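Local coordinates for protein 6-phosphogluconolactonase (Shewanella baltica, PDB 3NWP) that probably hydrolyses 6-phosphogluconolactone to 6-phosphogluconate, the lactone-opening step of the oxidative pentose phosphate pathway, at residues A[41-46]-A[68-73]; A[74-79]-A[171-176]. One frame throughout, in Å; residues are numbered along the deposited sequence.

Contact 1: residues A[41-46]-A[68-73]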
loop_
_atom_site.group_PDB
_atom_site.type_symbol
_atom_site.label_atom_id
_atom_site.label_comp_id
_atom_site.label_asym_id
_atom_site.label_seq_id
_atom_site.Cartn_x
_atom_site.Cartn_y
_atom_site.Cartn_z
ATOM N N LEU A 41 5.788 -3.692 7.325
ATOM C CA LEU A 41 5.532 -3.628 5.889
ATOM C C LEU A 41 4.029 -3.449 5.627
ATOM O O LEU A 41 3.201 -4.177 6.189
ATOM C CB LEU A 41 5.964 -4.918 5.277
ATOM C CG LEU A 41 5.659 -5.157 3.809
ATOM C CD1 LEU A 41 6.405 -4.165 2.890
ATOM C CD2 LEU A 41 5.950 -6.671 3.367
ATOM N N VAL A 42 3.683 -2.491 4.770
ATOM C CA VAL A 42 2.313 -2.302 4.298
ATOM C C VAL A 42 2.338 -2.637 2.837
ATOM O O VAL A 42 3.179 -2.157 2.069
ATOM C CB VAL A 42 1.859 -0.861 4.481
ATOM C CG1 VAL A 42 0.454 -0.639 3.845
ATOM C CG2 VAL A 42 1.897 -0.455 6.026
ATOM N N VAL A 43 1.430 -3.499 2.402
ATOM C CA VAL A 43 1.288 -3.825 1.007
ATOM C C VAL A 43 -0.117 -3.505 0.463
ATOM O O VAL A 43 -1.099 -3.474 1.235
ATOM C CB VAL A 43 1.610 -5.285 0.701
ATOM C CG1 VAL A 43 3.117 -5.572 1.079
ATOM C CG2 VAL A 43 0.673 -6.297 1.474
ATOM N N SER A 44 -0.198 -3.341 -0.857
ATOM C CA SER A 44 -1.430 -3.110 -1.555
ATOM C C SER A 44 -1.853 -4.320 -2.382
ATOM O O SER A 44 -1.051 -5.216 -2.660
ATOM C CB SER A 44 -1.303 -1.856 -2.437
ATOM O OG SER A 44 -0.984 -0.703 -1.664
ATOM N N GLY A 45 -3.131 -4.335 -2.752
ATOM C CA GLY A 45 -3.755 -5.465 -3.449
ATOM C C GLY A 45 -3.802 -5.330 -4.942
ATOM O O GLY A 45 -2.995 -4.625 -5.569
ATOM N N GLY A 46 -4.705 -6.095 -5.564
ATOM C CA GLY A 46 -4.808 -6.084 -7.026
ATOM C C GLY A 46 -3.920 -7.163 -7.653
ATOM O O GLY A 46 -3.202 -7.880 -6.963
ATOM N N ILE A 68 3.133 -7.310 9.024
ATOM C CA ILE A 68 2.617 -6.951 7.725
ATOM C C ILE A 68 1.141 -6.627 7.785
ATOM O O ILE A 68 0.382 -7.278 8.491
ATOM C CB ILE A 68 2.798 -8.092 6.717
ATOM C CG1 ILE A 68 4.255 -8.568 6.669
ATOM C CG2 ILE A 68 2.306 -7.620 5.333
ATOM C CD1 ILE A 68 4.514 -9.759 5.702
ATOM N N THR A 69 0.733 -5.541 7.134
ATOM C CA THR A 69 -0.674 -5.230 7.001
ATOM C C THR A 69 -0.968 -4.680 5.596
ATOM O O THR A 69 -0.088 -4.650 4.726
ATOM C CB THR A 69 -1.187 -4.310 8.130
ATOM O OG1 THR A 69 -2.635 -4.334 8.152
ATOM C CG2 THR A 69 -0.688 -2.862 8.032
ATOM N N LEU A 70 -2.212 -4.282 5.365
ATOM C CA LEU A 70 -2.731 -3.843 4.090
ATOM C C LEU A 70 -2.908 -2.335 4.042
ATOM O O LEU A 70 -3.284 -1.691 5.046
ATOM C CB LEU A 70 -4.128 -4.481 3.868
ATOM C CG LEU A 70 -4.187 -6.011 3.952
ATOM C CD1 LEU A 70 -5.637 -6.518 3.887
ATOM C CD2 LEU A 70 -3.339 -6.619 2.830
ATOM N N ALA A 71 -2.667 -1.759 2.873
ATOM C CA ALA A 71 -2.961 -0.351 2.652
ATOM C C ALA A 71 -4.455 -0.054 2.731
ATOM O O ALA A 71 -4.844 1.058 3.095
ATOM C CB ALA A 71 -2.362 0.149 1.297
ATOM N N ASP A 72 -5.236 -1.044 2.326
ATOM C CA ASP A 72 -6.706 -0.943 2.246
ATOM C C ASP A 72 -7.302 -2.307 2.072
ATOM O O ASP A 72 -6.614 -3.300 1.794
ATOM C CB ASP A 72 -7.152 0.013 1.123
ATOM C CG ASP A 72 -6.941 -0.536 -0.276
ATOM O OD1 ASP A 72 -5.913 -1.173 -0.502
ATOM O OD2 ASP A 72 -7.751 -0.293 -1.162
ATOM N N GLU A 73 -8.611 -2.362 2.240
ATOM C CA GLU A 73 -9.309 -3.629 2.138
ATOM C C GLU A 73 -10.728 -3.370 1.691
ATOM O O GLU A 73 -11.311 -2.355 1.981
ATOM C CB GLU A 73 -9.257 -4.400 3.467
ATOM C CG GLU A 73 -9.987 -5.729 3.493
ATOM C CD GLU A 73 -9.438 -6.729 2.464
ATOM O OE1 GLU A 73 -9.710 -6.569 1.261
ATOM O OE2 GLU A 73 -8.692 -7.654 2.918
HETATM O O HOH W 1 -4.884 -2.047 -2.711
#

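Contact 2: residues A[74-79]-A[171-176]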
loop_
_atom_site.group_PDB
_atom_site.type_symbol
_atom_site.label_atom_id
_atom_site.label_comp_id
_atom_site.label_asym_id
_atom_site.label_seq_id
_atom_site.Cartn_x
_atom_site.Cartn_y
_atom_site.Cartn_z
ATOM N N ARG A 74 -11.266 -4.308 0.918
ATOM C CA ARG A 74 -12.688 -4.308 0.553
ATOM C C ARG A 74 -13.456 -4.984 1.668
ATOM O O ARG A 74 -13.010 -6.014 2.237
ATOM C CB ARG A 74 -12.891 -5.062 -0.753
ATOM C CG ARG A 74 -12.335 -4.387 -2.017
ATOM C CD ARG A 74 -10.808 -4.497 -2.124
ATOM N NE ARG A 74 -10.337 -3.959 -3.389
ATOM C CZ ARG A 74 -10.445 -4.580 -4.563
ATOM N NH1 ARG A 74 -10.961 -5.816 -4.664
ATOM N NH2 ARG A 74 -10.014 -3.963 -5.662
ATOM N N TRP A 75 -14.615 -4.419 2.028
ATOM C CA TRP A 75 -15.386 -4.974 3.161
ATOM C C TRP A 75 -16.226 -6.185 2.678
ATOM O O TRP A 75 -17.481 -6.091 2.436
ATOM C CB TRP A 75 -16.225 -3.886 3.859
ATOM C CG TRP A 75 -16.467 -4.229 5.254
ATOM C CD1 TRP A 75 -17.613 -4.795 5.815
ATOM C CD2 TRP A 75 -15.536 -4.106 6.313
ATOM N NE1 TRP A 75 -17.416 -5.008 7.155
ATOM C CE2 TRP A 75 -16.153 -4.599 7.495
ATOM C CE3 TRP A 75 -14.216 -3.651 6.385
ATOM C CZ2 TRP A 75 -15.504 -4.640 8.704
ATOM C CZ3 TRP A 75 -13.561 -3.686 7.582
ATOM C CH2 TRP A 75 -14.203 -4.183 8.752
ATOM N N VAL A 76 -15.516 -7.304 2.505
ATOM C CA VAL A 76 -16.033 -8.552 2.010
ATOM C C VAL A 76 -15.313 -9.617 2.839
ATOM O O VAL A 76 -14.305 -9.319 3.507
ATOM C CB VAL A 76 -15.749 -8.765 0.516
ATOM C CG1 VAL A 76 -16.441 -7.686 -0.409
ATOM C CG2 VAL A 76 -14.221 -8.836 0.256
ATOM N N GLU A 77 -15.819 -10.860 2.842
ATOM C CA GLU A 77 -15.164 -11.898 3.611
ATOM C C GLU A 77 -13.720 -12.076 3.157
ATOM O O GLU A 77 -13.410 -11.931 1.979
ATOM C CB GLU A 77 -15.893 -13.243 3.459
ATOM C CG GLU A 77 -17.321 -13.261 4.011
ATOM C CD GLU A 77 -17.340 -13.109 5.495
ATOM O OE1 GLU A 77 -16.716 -13.959 6.166
ATOM O OE2 GLU A 77 -17.970 -12.144 5.986
ATOM N N ALA A 78 -12.872 -12.489 4.086
ATOM C CA ALA A 78 -11.434 -12.566 3.829
ATOM C C ALA A 78 -11.045 -13.705 2.894
ATOM O O ALA A 78 -9.902 -13.748 2.432
ATOM C CB ALA A 78 -10.658 -12.646 5.159
ATOM N N ASP A 79 -11.977 -14.621 2.603
ATOM C CA ASP A 79 -11.802 -15.633 1.574
ATOM C C ASP A 79 -12.551 -15.332 0.275
ATOM O O ASP A 79 -12.560 -16.137 -0.645
ATOM C CB ASP A 79 -12.190 -17.020 2.136
ATOM C CG ASP A 79 -13.652 -17.129 2.501
ATOM O OD1 ASP A 79 -14.424 -16.135 2.405
ATOM O OD2 ASP A 79 -14.040 -18.244 2.902
ATOM N N ALA A 171 -16.258 2.585 -7.947
ATOM C CA ALA A 171 -15.643 1.270 -7.740
ATOM C C ALA A 171 -16.476 0.517 -6.712
ATOM O O ALA A 171 -17.121 1.133 -5.851
ATOM C CB ALA A 171 -14.198 1.417 -7.231
ATOM N N PRO A 172 -16.493 -0.820 -6.801
ATOM C CA PRO A 172 -17.307 -1.624 -5.904
ATOM C C PRO A 172 -16.762 -1.745 -4.486
ATOM O O PRO A 172 -15.570 -1.615 -4.261
ATOM C CB PRO A 172 -17.293 -3.017 -6.557
ATOM C CG PRO A 172 -16.021 -3.076 -7.273
ATOM C CD PRO A 172 -15.852 -1.659 -7.836
ATOM N N HIS A 173 -17.681 -2.046 -3.588
ATOM C CA HIS A 173 -17.433 -2.491 -2.192
ATOM C C HIS A 173 -17.136 -1.315 -1.257
ATOM O O HIS A 173 -16.393 -0.372 -1.604
ATOM C CB HIS A 173 -16.319 -3.562 -2.056
ATOM C CG HIS A 173 -16.425 -4.675 -3.050
ATOM N ND1 HIS A 173 -17.490 -5.550 -3.076
ATOM C CD2 HIS A 173 -15.625 -5.023 -4.081
ATOM C CE1 HIS A 173 -17.330 -6.408 -4.074
ATOM N NE2 HIS A 173 -16.212 -6.105 -4.707
ATOM N N GLY A 174 -17.728 -1.383 -0.095
ATOM C CA GLY A 174 -17.273 -0.539 1.006
ATOM C C GLY A 174 -15.792 -0.828 1.231
ATOM O O GLY A 174 -15.363 -1.952 1.066
ATOM N N ARG A 175 -15.058 0.172 1.732
ATOM C CA ARG A 175 -13.622 0.056 1.918
ATOM C C ARG A 175 -13.218 0.505 3.307
ATOM O O ARG A 175 -13.832 1.399 3.913
ATOM C CB ARG A 175 -12.842 0.936 0.912
ATOM C CG ARG A 175 -13.279 0.815 -0.555
ATOM C CD ARG A 175 -13.081 -0.571 -1.031
ATOM N NE ARG A 175 -13.390 -0.745 -2.447
ATOM C CZ ARG A 175 -12.477 -0.709 -3.439
ATOM N NH1 ARG A 175 -11.195 -0.438 -3.165
ATOM N NH2 ARG A 175 -12.851 -0.941 -4.697
ATOM N N ILE A 176 -12.149 -0.110 3.782
ATOM C CA ILE A 176 -11.373 0.455 4.867
ATOM C C ILE A 176 -10.042 0.836 4.232
ATOM O O ILE A 176 -9.553 0.167 3.320
ATOM C CB ILE A 176 -11.250 -0.556 5.996
ATOM C CG1 ILE A 176 -10.528 0.013 7.188
ATOM C CG2 ILE A 176 -10.598 -1.843 5.535
ATOM C CD1 ILE A 176 -11.052 -0.613 8.482
HETATM O O HOH W 2 -18.783 -4.084 0.744
#

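Contact 1: residues A[41-46]-A[68-73]
The carbonyl oxygen of Val43 takes the tightest of the three backbone bonds here, from Ala71 N at 2.8 Å, although the donor sits above the carbonyl plane, 36° out of it. The two preceding bonds are more regular. Thr69 N meets Leu41 O at 3.0 Å, and Thr69 O accepts from Val43 N. Thr69 thus gives its N-H and its C=O to residues on both sides of Val42, the pattern of parallel strands, with Leu41, Val42 and Val43 in register with Ile68, Thr69 and Leu70.

Val42 and Thr69 project from one face of the sheet, side by side, their CG2 methyls 4.1 Å apart. The other Val42 branch, CG1, stands anti to the backbone N (chi1 174°) and thereby reaches across to the partner strand, lying 3.5 Å from Ala71 N and also against Ala71 CB. On the other face Leu41 and Ile68 run alongside each other, Leu41 CD2 to Ile68 CD1 being 4.1 Å, while Val43 CG2 touches Ile68 CG2 and Leu70 CD2 loosely; Val88 of helix 84-91 packs on Val43 and Leu70.

Where strand 39-43 ends and strand 66-74 is interrupted at Ala71, Ser44 OG rests 3.4 Å from the methyl carbon of Ala71, its hydrogen bond going to Val134 O on the neighbouring strand. Beyond it the chains part, and one water spans the gap: Gly45 N donates to it, and it donates to Asp72 OD1 at 2.6 Å. The other carboxylate oxygen, Asp72 OD2, bonds to Ser145 OG. Two parallel strands joined through helix 50-58 form a beta-alpha-beta unit of the Rossmann-like sheet, and loops such as the one at the C-terminal end of strand 39-43 typically shape the active site in this family.

Contact 2: residues A[74-79]-A[171-176]
Arg74 and Arg175 lie side by side as a non-hydrogen-bonded antiparallel pair, pointing the same way. The Arg74 chain bends at chi2 (76°), which brings its NE over one face of the Arg175 guanidinium, 3.6 Å from NH1, with the two planar groups turned 56° apart. Nearer the backbone, Arg74 CG packs 3.9 Å from His173 CD2, and its NH1 is held by Ala82 O.

Trp75 supplies the one direct hydrogen bond between the segments, from its N to Gly174 O at 2.8 Å and nearly straight. Its carbonyl comes back to the same glycine through a water, which donates to Trp75 O and accepts from Gly174 N. The indole presents its edge, at CZ3, to Ile176 CG2, though Ile176 has two conformers and this touch is less certain; Trp75 NE1 is fixed by Phe109 O, and Lys106 makes a cation-pi contact with the ring.

Val76 N closes an inverse gamma turn centred on Trp75 by bonding to Arg74 O. The turn brings Val76 CG1 to 3.6 Å from His173 ND1.

Arg175 grips Pro172 O side-on, NE at 3.0 Å and NH2 at 2.8 Å, both close to the guanidinium plane, while NH1 goes to Ser145 OG. A leucine here would probably leave Pro172 O and Ser145 without these donors and let the 171-174 loop move. Held mainly by neutral oxygens, with a long, weak ion pair from Arg175 NH1 to Asp72 OD2, the two neighbouring guanidiniums would probably concentrate positive potential, consistent with a protein that handles a phosphorylated, anionic sugar lactone.

In the fold
Contact 1 closes before contact 2 opens, and their centres are 13 Å apart. Strand 66-74 connects them: its first part pairs in parallel with strand 39-43, whereas its end runs antiparallel beside strand 175-178. Contact 1 is centred about 5 Å from the chain centre, contact 2 about 15 Å. The two meet where Glu73 N lies 2.9 Å from Ile176 O, a probable hydrogen bond. Ser145 OG bonds to both Asp72 OD2 and Arg175 NH1, tying the polar ends of the contacts together. Within one mixed sheet, strand 66-74 carries the chain from the buried parallel part out to the partly exposed 74-79 loop beside 171-176, with acidic and basic groups gathered at the join.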